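Local coordinates for putative branched-chain amino acid ABC transporter (Rhodospirillum rubrum ATCC 11170, PDB 3HUT), which probably binds branched-chain or related amino acids as the extracellular, periplasmic-type receptor component of an ABC transporter, at residues A[79-82]-A[83-86]; A[52-56]-A[57-61]; A[131-134]-A[135-139]; A[213-216]-A[217-221]; A[263-266]-A[267-271]. All coordinates share one frame; numbering follows the deposited sequence.

Contact 1: A[79-82]-A[83-86]; sequences DFSS and TVSM
The carboxylate of Asp-79 meets the side chain of Val-84: methyl CG1 lies 3.4 Å from OD2, the two side chains crossing obliquely. On the same carboxylate, OD1 takes its own chain's Phe-80 N on the anti lone pair and also bonds Ser-53 OG, while OD2 lies near Glu-10 OE1. The next flat group along, the Phe-80 ring, turns away from the helix and stacks on Tyr-20. The turn itself is a helix N-cap. Ser-81 OG sits between its backbone N and carbonyl carbon (chi1 69°), which lets it accept from Val-84 N at 3.1 Å and pack equally close, 3.1 Å, to Val-84 CG2. The same hydroxyl bonds Asp-55. One turn on, Ser-85 N donates to Ser-81 O at 2.9 Å, and Ser-85 OG lies 2.7 Å from that oxygen with Gly-78 O also in reach. Ser-82 O receives the backbone N of Met-86 (a selenomethionine) at 2.8 Å. This is the strand-loop-helix junction between strand 73-78 and helix 82-95 of a periplasmic-binding-protein lobe. With Glu-10 so close, the Asp-79 carboxylate probably pays an electrostatic price that its donors, and perhaps the nearby helix start, partly offset.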
loop_
_atom_site.group_PDB
_atom_site.type_symbol
_atom_site.label_atom_id
_atom_site.label_comp_id
_atom_site.label_asym_id
_atom_site.label_seq_id
_atom_site.Cartn_x
_atom_site.Cartn_y
_atom_site.Cartn_z
ATOM N N ASP A 79 5.707 -11.612 -6.050
ATOM C CA ASP A 79 4.282 -11.723 -6.191
ATOM C C ASP A 79 3.241 -10.815 -5.621
ATOM O O ASP A 79 3.322 -10.258 -4.541
ATOM C CB ASP A 79 3.881 -13.168 -5.916
ATOM C CG ASP A 79 3.548 -13.922 -7.205
ATOM O OD1 ASP A 79 2.648 -13.441 -7.924
ATOM O OD2 ASP A 79 4.167 -14.975 -7.510
ATOM N N PHE A 80 2.239 -10.703 -6.461
ATOM C CA PHE A 80 1.081 -9.889 -6.282
ATOM C C PHE A 80 0.166 -10.166 -5.088
ATOM O O PHE A 80 -0.012 -9.309 -4.223
ATOM C CB PHE A 80 0.302 -9.992 -7.571
ATOM C CG PHE A 80 -0.944 -9.271 -7.533
ATOM C CD1 PHE A 80 -0.926 -7.896 -7.467
ATOM C CD2 PHE A 80 -2.148 -9.955 -7.476
ATOM C CE1 PHE A 80 -2.092 -7.192 -7.334
ATOM C CE2 PHE A 80 -3.324 -9.265 -7.343
ATOM C CZ PHE A 80 -3.300 -7.877 -7.269
ATOM N N SER A 81 -0.435 -11.350 -5.052
ATOM C CA SER A 81 -1.355 -11.685 -3.969
ATOM C C SER A 81 -0.659 -12.182 -2.715
ATOM O O SER A 81 0.448 -12.718 -2.772
ATOM C CB SER A 81 -2.356 -12.748 -4.422
ATOM O OG SER A 81 -1.707 -13.992 -4.616
ATOM N N SER A 82 -1.324 -12.009 -1.578
ATOM C CA SER A 82 -0.777 -12.468 -0.314
ATOM C C SER A 82 -0.710 -13.993 -0.323
ATOM O O SER A 82 0.298 -14.581 0.069
ATOM C CB SER A 82 -1.653 -11.984 0.847
ATOM O OG SER A 82 -1.436 -10.603 1.095
ATOM N N THR A 83 -1.781 -14.628 -0.792
ATOM C CA THR A 83 -1.835 -16.090 -0.842
ATOM C C THR A 83 -0.678 -16.706 -1.617
ATOM O O THR A 83 -0.037 -17.644 -1.149
ATOM C CB THR A 83 -3.149 -16.586 -1.481
ATOM O OG1 THR A 83 -4.257 -16.169 -0.680
ATOM C CG2 THR A 83 -3.152 -18.106 -1.573
ATOM N N VAL A 84 -0.413 -16.187 -2.808
ATOM C CA VAL A 84 0.663 -16.719 -3.623
ATOM C C VAL A 84 2.021 -16.333 -3.045
ATOM O O VAL A 84 2.961 -17.128 -3.067
ATOM C CB VAL A 84 0.535 -16.228 -5.083
ATOM C CG1 VAL A 84 1.703 -16.719 -5.915
ATOM C CG2 VAL A 84 -0.774 -16.743 -5.670
ATOM N N SER A 85 2.126 -15.119 -2.517
ATOM C CA SER A 85 3.384 -14.678 -1.931
ATOM C C SER A 85 3.748 -15.570 -0.754
ATOM O O SER A 85 4.914 -15.896 -0.544
ATOM C CB SER A 85 3.279 -13.223 -1.471
ATOM O OG SER A 85 3.097 -12.363 -2.584
HETATM N N MSE A 86 2.742 -15.978 0.008
HETATM C CA MSE A 86 2.975 -16.835 1.164
HETATM C C MSE A 86 3.342 -18.259 0.750
HETATM O O MSE A 86 4.216 -18.874 1.350
HETATM C CB MSE A 86 1.742 -16.829 2.064
HETATM C CG MSE A 86 1.485 -15.466 2.687
HETATM SE SE MSE A 86 -0.138 -15.368 3.727
HETATM C CE MSE A 86 0.409 -16.429 5.244
#

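Contact 2: A[52-56]-A[57-61]; sequences DSRDD and ADQAR
An aspartate N-cap starts helix 57-69: Asp-56 OD1 accepts from Gln-59 N at 2.9 Å. The donor approaches on the anti lone pair, the one turned away from OD2, and the N-H points fairly straight at it (152°). Asp-56 has CG anti to its backbone N (chi1 -180°), which puts OD1 over the first turn, within reach of Gln-59 N. OD1 also comes within 4.4 Å of Asp-58 OD2, a like-charge approach; Asp-58 in turn makes a salt bridge with Arg-61, through OD1 to NH1 at 3.0 Å. Behind the cap, Asp-56 O takes Ala-60 N, the first regular bond of the helix. The loop leading in is itself built from small side-chain turns. Asp-52 OD1 accepts from Arg-54 N in an Asx turn, the donor standing above the carboxylate plane, and Ser-53 OG accepts from Asp-55 N at 3.2 Å in an ST turn. Such a loop joins strand 46-52, at one edge of the parallel sheet, to its following helix, as in the alternating strand-helix lobes of periplasmic binding proteins. Asp-52 is anchored further by Thr-14 and Leu-13, Ser-53 by Asp-79, and Asp-55 by Ser-81. Gln-59 also lays CB against Ser-53 O at 3.4 Å. Its side chain then crosses that of Arg-54 at about a right angle, where the modelled amide is probably turned over and sits too near the guanidinium, leaving the detail of that polar meeting doubtful.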
loop_
_atom_site.group_PDB
_atom_site.type_symbol
_atom_site.label_atom_id
_atom_site.label_comp_id
_atom_site.label_asym_id
_atom_site.label_seq_id
_atom_site.Cartn_x
_atom_site.Cartn_y
_atom_site.Cartn_z
ATOM N N ASP A 52 6.429 -16.077 -14.742
ATOM C CA ASP A 52 4.973 -15.959 -14.703
ATOM C C ASP A 52 4.376 -16.924 -13.680
ATOM O O ASP A 52 4.299 -18.128 -13.917
ATOM C CB ASP A 52 4.390 -16.248 -16.093
ATOM C CG ASP A 52 2.881 -16.064 -16.153
ATOM O OD1 ASP A 52 2.268 -15.658 -15.140
ATOM O OD2 ASP A 52 2.308 -16.327 -17.229
ATOM N N SER A 53 3.949 -16.390 -12.542
ATOM C CA SER A 53 3.365 -17.211 -11.490
ATOM C C SER A 53 1.895 -17.543 -11.751
ATOM O O SER A 53 1.339 -18.447 -11.125
ATOM C CB SER A 53 3.465 -16.490 -10.149
ATOM O OG SER A 53 2.544 -15.411 -10.105
ATOM N N ARG A 54 1.270 -16.799 -12.661
ATOM C CA ARG A 54 -0.142 -16.987 -12.998
ATOM C C ARG A 54 -1.038 -16.804 -11.775
ATOM O O ARG A 54 -2.213 -17.175 -11.797
ATOM C CB ARG A 54 -0.377 -18.386 -13.579
ATOM C CG ARG A 54 0.480 -18.720 -14.786
ATOM C CD ARG A 54 -0.229 -19.724 -15.686
ATOM N NE ARG A 54 -0.642 -20.924 -14.964
ATOM C CZ ARG A 54 0.194 -21.862 -14.539
ATOM N NH1 ARG A 54 1.494 -21.739 -14.768
ATOM N NH2 ARG A 54 -0.268 -22.921 -13.889
ATOM N N ASP A 55 -0.484 -16.212 -10.721
ATOM C CA ASP A 55 -1.215 -16.013 -9.471
ATOM C C ASP A 55 -1.734 -17.370 -9.013
ATOM O O ASP A 55 -2.850 -17.493 -8.506
ATOM C CB ASP A 55 -2.381 -15.036 -9.653
ATOM C CG ASP A 55 -2.954 -14.567 -8.322
ATOM O OD1 ASP A 55 -2.150 -14.319 -7.400
ATOM O OD2 ASP A 55 -4.191 -14.431 -8.193
ATOM N N ASP A 56 -0.903 -18.387 -9.213
ATOM C CA ASP A 56 -1.237 -19.760 -8.843
ATOM C C ASP A 56 -0.240 -20.267 -7.804
ATOM O O ASP A 56 0.967 -20.266 -8.039
ATOM C CB ASP A 56 -1.201 -20.641 -10.097
ATOM C CG ASP A 56 -1.546 -22.085 -9.809
ATOM O OD1 ASP A 56 -0.673 -22.825 -9.307
ATOM O OD2 ASP A 56 -2.700 -22.473 -10.079
ATOM N N ALA A 57 -0.751 -20.699 -6.655
ATOM C CA ALA A 57 0.100 -21.182 -5.574
ATOM C C ALA A 57 1.071 -22.279 -5.998
ATOM O O ALA A 57 2.267 -22.197 -5.711
ATOM C CB ALA A 57 -0.759 -21.663 -4.412
ATOM N N ASP A 58 0.571 -23.305 -6.682
ATOM C CA ASP A 58 1.441 -24.394 -7.110
ATOM C C ASP A 58 2.507 -23.931 -8.091
ATOM O O ASP A 58 3.637 -24.409 -8.054
ATOM C CB ASP A 58 0.623 -25.532 -7.729
ATOM C CG ASP A 58 -0.263 -26.228 -6.715
ATOM O OD1 ASP A 58 0.229 -26.527 -5.606
ATOM O OD2 ASP A 58 -1.445 -26.483 -7.026
ATOM N N GLN A 59 2.153 -23.001 -8.971
ATOM C CA GLN A 59 3.118 -22.499 -9.942
ATOM C C GLN A 59 4.187 -21.686 -9.212
ATOM O O GLN A 59 5.370 -21.758 -9.541
ATOM C CB GLN A 59 2.421 -21.623 -10.985
ATOM C CG GLN A 59 3.323 -21.161 -12.119
ATOM C CD GLN A 59 3.985 -22.316 -12.846
ATOM O OE1 GLN A 59 5.158 -22.606 -12.636
ATOM N NE2 GLN A 59 3.226 -22.988 -13.699
ATOM N N ALA A 60 3.755 -20.925 -8.212
ATOM C CA ALA A 60 4.663 -20.098 -7.426
ATOM C C ALA A 60 5.661 -20.981 -6.683
ATOM O O ALA A 60 6.823 -20.610 -6.492
ATOM C CB ALA A 60 3.866 -19.260 -6.434
ATOM N N ARG A 61 5.207 -22.155 -6.260
ATOM C CA ARG A 61 6.085 -23.071 -5.544
ATOM C C ARG A 61 7.188 -23.627 -6.439
ATOM O O ARG A 61 8.344 -23.724 -6.015
ATOM C CB ARG A 61 5.274 -24.213 -4.924
ATOM C CG ARG A 61 4.365 -23.760 -3.793
ATOM C CD ARG A 61 3.751 -24.935 -3.046
ATOM N NE ARG A 61 2.808 -24.477 -2.028
ATOM C CZ ARG A 61 1.494 -24.384 -2.207
ATOM N NH1 ARG A 61 0.947 -24.726 -3.367
ATOM N NH2 ARG A 61 0.728 -23.933 -1.223
#

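Contact 3: A[131-134]-A[135-139]; sequences AAWM and IGDGF
Trp-133 and Asp-137, one turn apart at the end of helix 126-136, bring indole and carboxylate together with their planes 76° apart. Trp-133 holds CG anti to its backbone N (chi1 -180°), a setting that runs the indole out along the helix flank until NE1 stands 3.2 Å from Asp-137 OD2. Asp-137 has CG opposite its own carbonyl carbon (chi1 -78°), which turns the carboxylate toward the indole. A water joins the same two atoms, accepting from Trp-133 NE1 at 3.1 Å and donating to Asp-137 OD2 at 2.7 Å. OD2 also bonds Tyr-224, whose ring meets the indole edge-to-face, and Arg-337 adds a cation-pi contact to that indole. Around this pair the helix closes in a Schellman motif. Gly-138, with positive phi, is its C-prime residue; Phe-139 N reaches back to Met-134 O at 3.1 Å, and Gly-138 N to Ile-135 O at 2.9 Å. Asp-137 N is shared, its better bond going to Trp-133 O and a weak one to Met-134 O. The reversal folds Phe-139 back over the last turn. There the edge of its ring lies by Met-134 O, with CD2 3.4 Å from that oxygen, and CD2 comes to 4.2 Å from CB of selenomethionine Met-134. Beyond them lies strand 197-201, touched by both side chains. The water, the Tyr-224 hydroxyl and a long, weak ion pair with Arg-246 would probably favour the ionised Asp-137 carboxylate, against the unfavourable pull of the helix C-terminal end.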
loop_
_atom_site.group_PDB
_atom_site.type_symbol
_atom_site.label_atom_id
_atom_site.label_comp_id
_atom_site.label_asym_id
_atom_site.label_seq_id
_atom_site.Cartn_x
_atom_site.Cartn_y
_atom_site.Cartn_z
ATOM N N ALA A 131 -6.429 8.089 13.423
ATOM C CA ALA A 131 -6.960 8.430 14.739
ATOM C C ALA A 131 -6.086 9.555 15.297
ATOM O O ALA A 131 -6.596 10.543 15.826
ATOM C CB ALA A 131 -6.929 7.217 15.659
ATOM N N ALA A 132 -4.771 9.413 15.160
ATOM C CA ALA A 132 -3.839 10.433 15.649
ATOM C C ALA A 132 -4.072 11.760 14.926
ATOM O O ALA A 132 -3.982 12.832 15.525
ATOM C CB ALA A 132 -2.389 9.972 15.446
ATOM N N TRP A 133 -4.374 11.677 13.635
ATOM C CA TRP A 133 -4.625 12.858 12.819
ATOM C C TRP A 133 -5.860 13.612 13.339
ATOM O O TRP A 133 -5.826 14.829 13.544
ATOM C CB TRP A 133 -4.832 12.420 11.363
ATOM C CG TRP A 133 -5.105 13.522 10.365
ATOM C CD1 TRP A 133 -5.059 14.872 10.578
ATOM C CD2 TRP A 133 -5.466 13.346 8.990
ATOM N NE1 TRP A 133 -5.373 15.547 9.417
ATOM C CE2 TRP A 133 -5.626 14.634 8.428
ATOM C CE3 TRP A 133 -5.669 12.223 8.176
ATOM C CZ2 TRP A 133 -5.984 14.828 7.087
ATOM C CZ3 TRP A 133 -6.024 12.419 6.839
ATOM C CH2 TRP A 133 -6.175 13.712 6.312
HETATM N N MSE A 134 -6.946 12.887 13.567
HETATM C CA MSE A 134 -8.161 13.517 14.062
HETATM C C MSE A 134 -8.003 14.087 15.471
HETATM O O MSE A 134 -8.561 15.139 15.788
HETATM C CB MSE A 134 -9.322 12.527 13.986
HETATM C CG MSE A 134 -9.721 12.231 12.549
HETATM SE SE MSE A 134 -11.168 10.978 12.347
HETATM C CE MSE A 134 -12.645 12.151 12.746
ATOM N N ILE A 135 -7.243 13.401 16.316
ATOM C CA ILE A 135 -6.997 13.885 17.673
ATOM C C ILE A 135 -6.192 15.172 17.533
ATOM O O ILE A 135 -6.452 16.167 18.215
ATOM C CB ILE A 135 -6.167 12.865 18.492
ATOM C CG1 ILE A 135 -7.000 11.612 18.782
ATOM C CG2 ILE A 135 -5.661 13.512 19.784
ATOM C CD1 ILE A 135 -8.156 11.826 19.779
ATOM N N GLY A 136 -5.215 15.145 16.631
ATOM C CA GLY A 136 -4.376 16.306 16.397
ATOM C C GLY A 136 -5.171 17.494 15.891
ATOM O O GLY A 136 -4.796 18.642 16.134
ATOM N N ASP A 137 -6.267 17.222 15.185
ATOM C CA ASP A 137 -7.113 18.288 14.659
ATOM C C ASP A 137 -8.148 18.760 15.673
ATOM O O ASP A 137 -9.024 19.564 15.346
ATOM C CB ASP A 137 -7.804 17.843 13.363
ATOM C CG ASP A 137 -6.870 17.887 12.169
ATOM O OD1 ASP A 137 -5.710 18.309 12.352
ATOM O OD2 ASP A 137 -7.288 17.507 11.052
ATOM N N GLY A 138 -8.061 18.238 16.896
ATOM C CA GLY A 138 -8.963 18.670 17.950
ATOM C C GLY A 138 -10.223 17.882 18.254
ATOM O O GLY A 138 -10.991 18.273 19.131
ATOM N N PHE A 139 -10.441 16.777 17.554
ATOM C CA PHE A 139 -11.637 15.975 17.778
ATOM C C PHE A 139 -11.518 15.059 18.984
ATOM O O PHE A 139 -10.453 14.494 19.248
ATOM C CB PHE A 139 -11.949 15.158 16.524
ATOM C CG PHE A 139 -12.290 16.008 15.336
ATOM C CD1 PHE A 139 -13.502 16.691 15.285
ATOM C CD2 PHE A 139 -11.378 16.175 14.298
ATOM C CE1 PHE A 139 -13.802 17.532 14.214
ATOM C CE2 PHE A 139 -11.665 17.014 13.222
ATOM C CZ PHE A 139 -12.880 17.696 13.180
HETATM O O HOH W 1 -6.412 18.363 8.668
#

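Contact 4: A[213-216]-A[217-221]; sequences ALRA and RGSAL
The chain leaves helix 204-216 by a turn in which Gly-218, at positive phi, sends its N back to Arg-215 O at 3.0 Å, while Ser-219 N makes a weak bond to Leu-214 O at 3.4 Å. The glycine N-H comes from well above the carbonyl plane of Arg-215. Arg-217 N keeps the last regular helical bond, to Ala-213 O. Arg-215 then straps down the segment that follows. Its chain bends at the CB-CG bond (chi2 -52°), bringing the guanidinium back across the turn to lie edge-on to the outgoing backbone. NH1 and NH2 both take Leu-221 O, at 2.8 and 2.9 Å, in the plane of the guanidinium and from one face of the carbonyl. NH1 has a second acceptor, Ser-219 O at 3.0 Å, which it meets from above that carbonyl's plane. A water donates to both Ser-219 O and Arg-215 O, a second link between these two residues. Leu-214 CD1 presses against Ser-219 CB at 3.4 Å, a tight carbon pair, and its other methyl, CD2, lies above one face of the guanidinium, toward the rim. Arg-217 points elsewhere, to salt bridges with Asp-188 and Glu-191 on helix 184-193. Taken together these features are those of a Schellman motif, reinforced by the arginine's bonds to two backbone carbonyls, here at the surface turn from helix to strand 223-225 in an alternating strand-helix lobe.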
loop_
_atom_site.group_PDB
_atom_site.type_symbol
_atom_site.label_atom_id
_atom_site.label_comp_id
_atom_site.label_asym_id
_atom_site.label_seq_id
_atom_site.Cartn_x
_atom_site.Cartn_y
_atom_site.Cartn_z
ATOM N N ALA A 213 -26.140 11.403 0.573
ATOM C CA ALA A 213 -27.291 11.295 1.464
ATOM C C ALA A 213 -27.059 12.116 2.733
ATOM O O ALA A 213 -27.950 12.828 3.205
ATOM C CB ALA A 213 -27.540 9.833 1.819
ATOM N N LEU A 214 -25.856 12.013 3.287
ATOM C CA LEU A 214 -25.516 12.751 4.494
ATOM C C LEU A 214 -25.673 14.254 4.263
ATOM O O LEU A 214 -26.323 14.948 5.045
ATOM C CB LEU A 214 -24.073 12.447 4.916
ATOM C CG LEU A 214 -23.551 13.227 6.127
ATOM C CD1 LEU A 214 -24.319 12.806 7.376
ATOM C CD2 LEU A 214 -22.062 12.965 6.304
ATOM N N ARG A 215 -25.087 14.760 3.184
ATOM C CA ARG A 215 -25.175 16.185 2.897
ATOM C C ARG A 215 -26.574 16.623 2.487
ATOM O O ARG A 215 -26.966 17.768 2.727
ATOM C CB ARG A 215 -24.179 16.582 1.803
ATOM C CG ARG A 215 -22.722 16.304 2.146
ATOM C CD ARG A 215 -22.327 16.900 3.491
ATOM N NE ARG A 215 -20.890 16.771 3.723
ATOM C CZ ARG A 215 -20.312 16.829 4.918
ATOM N NH1 ARG A 215 -21.050 17.015 6.004
ATOM N NH2 ARG A 215 -18.993 16.698 5.023
ATOM N N ALA A 216 -27.322 15.720 1.864
ATOM C CA ALA A 216 -28.675 16.046 1.426
ATOM C C ALA A 216 -29.546 16.322 2.641
ATOM O O ALA A 216 -30.435 17.176 2.603
ATOM C CB ALA A 216 -29.254 14.901 0.605
ATOM N N ARG A 217 -29.285 15.606 3.727
ATOM C CA ARG A 217 -30.053 15.799 4.943
ATOM C C ARG A 217 -29.589 17.005 5.752
ATOM O O ARG A 217 -30.108 17.270 6.832
ATOM C CB ARG A 217 -30.022 14.532 5.790
ATOM C CG ARG A 217 -30.835 13.412 5.167
ATOM C CD ARG A 217 -30.978 12.239 6.100
ATOM N NE ARG A 217 -31.432 12.670 7.416
ATOM C CZ ARG A 217 -31.716 11.837 8.406
ATOM N NH1 ARG A 217 -31.598 10.528 8.222
ATOM N NH2 ARG A 217 -32.101 12.315 9.580
ATOM N N GLY A 218 -28.612 17.736 5.222
ATOM C CA GLY A 218 -28.133 18.934 5.891
ATOM C C GLY A 218 -26.949 18.860 6.838
ATOM O O GLY A 218 -26.511 19.893 7.349
ATOM N N SER A 219 -26.423 17.666 7.086
ATOM C CA SER A 219 -25.286 17.540 7.992
ATOM C C SER A 219 -24.076 18.306 7.456
ATOM O O SER A 219 -23.758 18.226 6.269
ATOM C CB SER A 219 -24.924 16.068 8.181
ATOM O OG SER A 219 -23.853 15.923 9.098
ATOM N N ALA A 220 -23.407 19.047 8.335
ATOM C CA ALA A 220 -22.225 19.817 7.955
ATOM C C ALA A 220 -20.966 19.267 8.635
ATOM O O ALA A 220 -19.909 19.900 8.613
ATOM C CB ALA A 220 -22.415 21.288 8.334
ATOM N N LEU A 221 -21.082 18.090 9.235
ATOM C CA LEU A 221 -19.953 17.492 9.932
ATOM C C LEU A 221 -18.786 17.162 9.011
ATOM O O LEU A 221 -18.977 16.710 7.885
ATOM C CB LEU A 221 -20.392 16.218 10.659
ATOM C CG LEU A 221 -21.467 16.391 11.731
ATOM C CD1 LEU A 221 -21.715 15.061 12.422
ATOM C CD2 LEU A 221 -21.016 17.448 12.743
HETATM O O HOH W 2 -25.039 19.736 4.297
#

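Contact 5: A[263-266]-A[267-271]; sequences FVSA and YETLY
Phe-263 and Tyr-267 lie side by side one turn apart on helix 258-271, pointing the same way, an i to i+4 aromatic pair. Their rings are oblique to each other, planes 59° apart and centroids 5.5 Å apart, and they meet where Phe-263 CE1 comes to 3.7 Å from Tyr-267 CD1. Both residues carry CG anti to the backbone N (chi1 160° in Phe-263), which throws the two rings out on one flank. Tyr-267 CB, in turn, sits over the rim of one phenylalanine face. Next to them Val-264 and Glu-268 repeat the pattern: CG1 of the valine lies 3.9 Å from the glutamate CD, and Glu-268 CG packs 3.0 Å from Val-264 O. The backbone bonds that set this spacing run from Tyr-267 N to Phe-263 O and from Glu-268 N to Val-264 O. A second shell holds the rings. Tyr-271, a further turn along, places CD2 over the centre of the Tyr-267 ring, 3.5 Å above its plane. Phe-263 stacks on Tyr-283 of helix 277-296, and Tyr-267 touches Ala-279 of that helix and Val-23 of helix 18-37, its hydroxyl making a weak bond to Glu-26. The aromatic flank thus faces neighbouring helices, whereas Thr-269 is exposed. Its hydroxyl gives Ser-265 O a second donor: Thr-269 OG1 at 2.9 Å and Thr-269 N at 3.0 Å reach that carbonyl from opposite faces of its plane, the hydroxyl 38° out of it and the N-H less tilted.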
loop_
_atom_site.group_PDB
_atom_site.type_symbol
_atom_site.label_atom_id
_atom_site.label_comp_id
_atom_site.label_asym_id
_atom_site.label_seq_id
_atom_site.Cartn_x
_atom_site.Cartn_y
_atom_site.Cartn_z
ATOM N N PHE A 263 8.597 10.306 -10.953
ATOM C CA PHE A 263 8.216 8.943 -11.283
ATOM C C PHE A 263 6.945 8.998 -12.125
ATOM O O PHE A 263 6.837 8.338 -13.158
ATOM C CB PHE A 263 7.931 8.136 -10.015
ATOM C CG PHE A 263 7.098 6.904 -10.256
ATOM C CD1 PHE A 263 7.604 5.836 -10.993
ATOM C CD2 PHE A 263 5.800 6.814 -9.749
ATOM C CE1 PHE A 263 6.834 4.693 -11.224
ATOM C CE2 PHE A 263 5.022 5.677 -9.974
ATOM C CZ PHE A 263 5.539 4.616 -10.711
ATOM N N VAL A 264 5.978 9.785 -11.665
ATOM C CA VAL A 264 4.711 9.920 -12.372
ATOM C C VAL A 264 4.951 10.382 -13.805
ATOM O O VAL A 264 4.388 9.818 -14.747
ATOM C CB VAL A 264 3.772 10.914 -11.648
ATOM C CG1 VAL A 264 2.483 11.103 -12.444
ATOM C CG2 VAL A 264 3.448 10.394 -10.258
ATOM N N SER A 265 5.797 11.399 -13.963
ATOM C CA SER A 265 6.135 11.948 -15.278
ATOM C C SER A 265 6.859 10.930 -16.157
ATOM O O SER A 265 6.482 10.709 -17.313
ATOM C CB SER A 265 7.011 13.197 -15.112
ATOM O OG SER A 265 7.429 13.708 -16.367
ATOM N N ALA A 266 7.902 10.314 -15.610
ATOM C CA ALA A 266 8.673 9.318 -16.346
ATOM C C ALA A 266 7.792 8.166 -16.807
ATOM O O ALA A 266 7.908 7.697 -17.943
ATOM C CB ALA A 266 9.802 8.777 -15.477
ATOM N N TYR A 267 6.917 7.717 -15.913
ATOM C CA TYR A 267 6.015 6.603 -16.185
ATOM C C TYR A 267 5.003 6.894 -17.296
ATOM O O TYR A 267 4.827 6.091 -18.215
ATOM C CB TYR A 267 5.259 6.231 -14.909
ATOM C CG TYR A 267 4.597 4.879 -14.973
ATOM C CD1 TYR A 267 5.230 3.751 -14.451
ATOM C CD2 TYR A 267 3.346 4.721 -15.567
ATOM C CE1 TYR A 267 4.632 2.498 -14.518
ATOM C CE2 TYR A 267 2.740 3.469 -15.640
ATOM C CZ TYR A 267 3.391 2.365 -15.112
ATOM O OH TYR A 267 2.795 1.128 -15.163
ATOM N N GLU A 268 4.330 8.036 -17.196
ATOM C CA GLU A 268 3.331 8.419 -18.189
ATOM C C GLU A 268 3.977 8.635 -19.548
ATOM O O GLU A 268 3.430 8.240 -20.577
ATOM C CB GLU A 268 2.600 9.692 -17.747
ATOM C CG GLU A 268 1.941 9.565 -16.383
ATOM C CD GLU A 268 1.083 10.767 -16.023
ATOM O OE1 GLU A 268 1.548 11.913 -16.206
ATOM O OE2 GLU A 268 -0.055 10.561 -15.547
ATOM N N THR A 269 5.154 9.247 -19.542
ATOM C CA THR A 269 5.879 9.515 -20.775
ATOM C C THR A 269 6.270 8.224 -21.487
ATOM O O THR A 269 6.086 8.080 -22.698
ATOM C CB THR A 269 7.158 10.325 -20.493
ATOM O OG1 THR A 269 6.799 11.643 -20.065
ATOM C CG2 THR A 269 8.030 10.416 -21.742
ATOM N N LEU A 270 6.806 7.284 -20.724
ATOM C CA LEU A 270 7.252 6.019 -21.282
ATOM C C LEU A 270 6.149 5.014 -21.583
ATOM O O LEU A 270 6.210 4.316 -22.595
ATOM C CB LEU A 270 8.271 5.379 -20.336
ATOM C CG LEU A 270 8.830 4.012 -20.725
ATOM C CD1 LEU A 270 9.476 4.086 -22.100
ATOM C CD2 LEU A 270 9.843 3.568 -19.678
ATOM N N TYR A 271 5.137 4.949 -20.724
ATOM C CA TYR A 271 4.058 3.979 -20.896
ATOM C C TYR A 271 2.719 4.517 -21.392
ATOM O O TYR A 271 1.803 3.741 -21.686
ATOM C CB TYR A 271 3.871 3.213 -19.584
ATOM C CG TYR A 271 5.137 2.501 -19.168
ATOM C CD1 TYR A 271 5.686 1.501 -19.971
ATOM C CD2 TYR A 271 5.817 2.854 -18.002
ATOM C CE1 TYR A 271 6.877 0.873 -19.631
ATOM C CE2 TYR A 271 7.017 2.228 -17.651
ATOM C CZ TYR A 271 7.539 1.239 -18.473
ATOM O OH TYR A 271 8.723 0.619 -18.150
#

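How the contacts relate
Contacts 1 and 2 form one unit: their centres are 9 Å apart, and two probable hydrogen bonds cross between them, Ser-81 OG to Asp-55 OD1 (2.8 Å) and Asp-79 OD1 to Ser-53 OG (2.9 Å), so that two neighbouring strand-to-helix loops brace each other, with Val-84 CG1 packed on Ala-60 CB. Contacts 3 and 4 lie in the other lobe, on the opposite side of the chain's centre from contacts 1 and 2; their nearest atoms are about 7 Å apart and both lie at helix C-terminal ends. Contact 5, whose helix packs on helix 18-37, is about 12 Å from contact 1 and about 19 Å from contact 3 at nearest atoms.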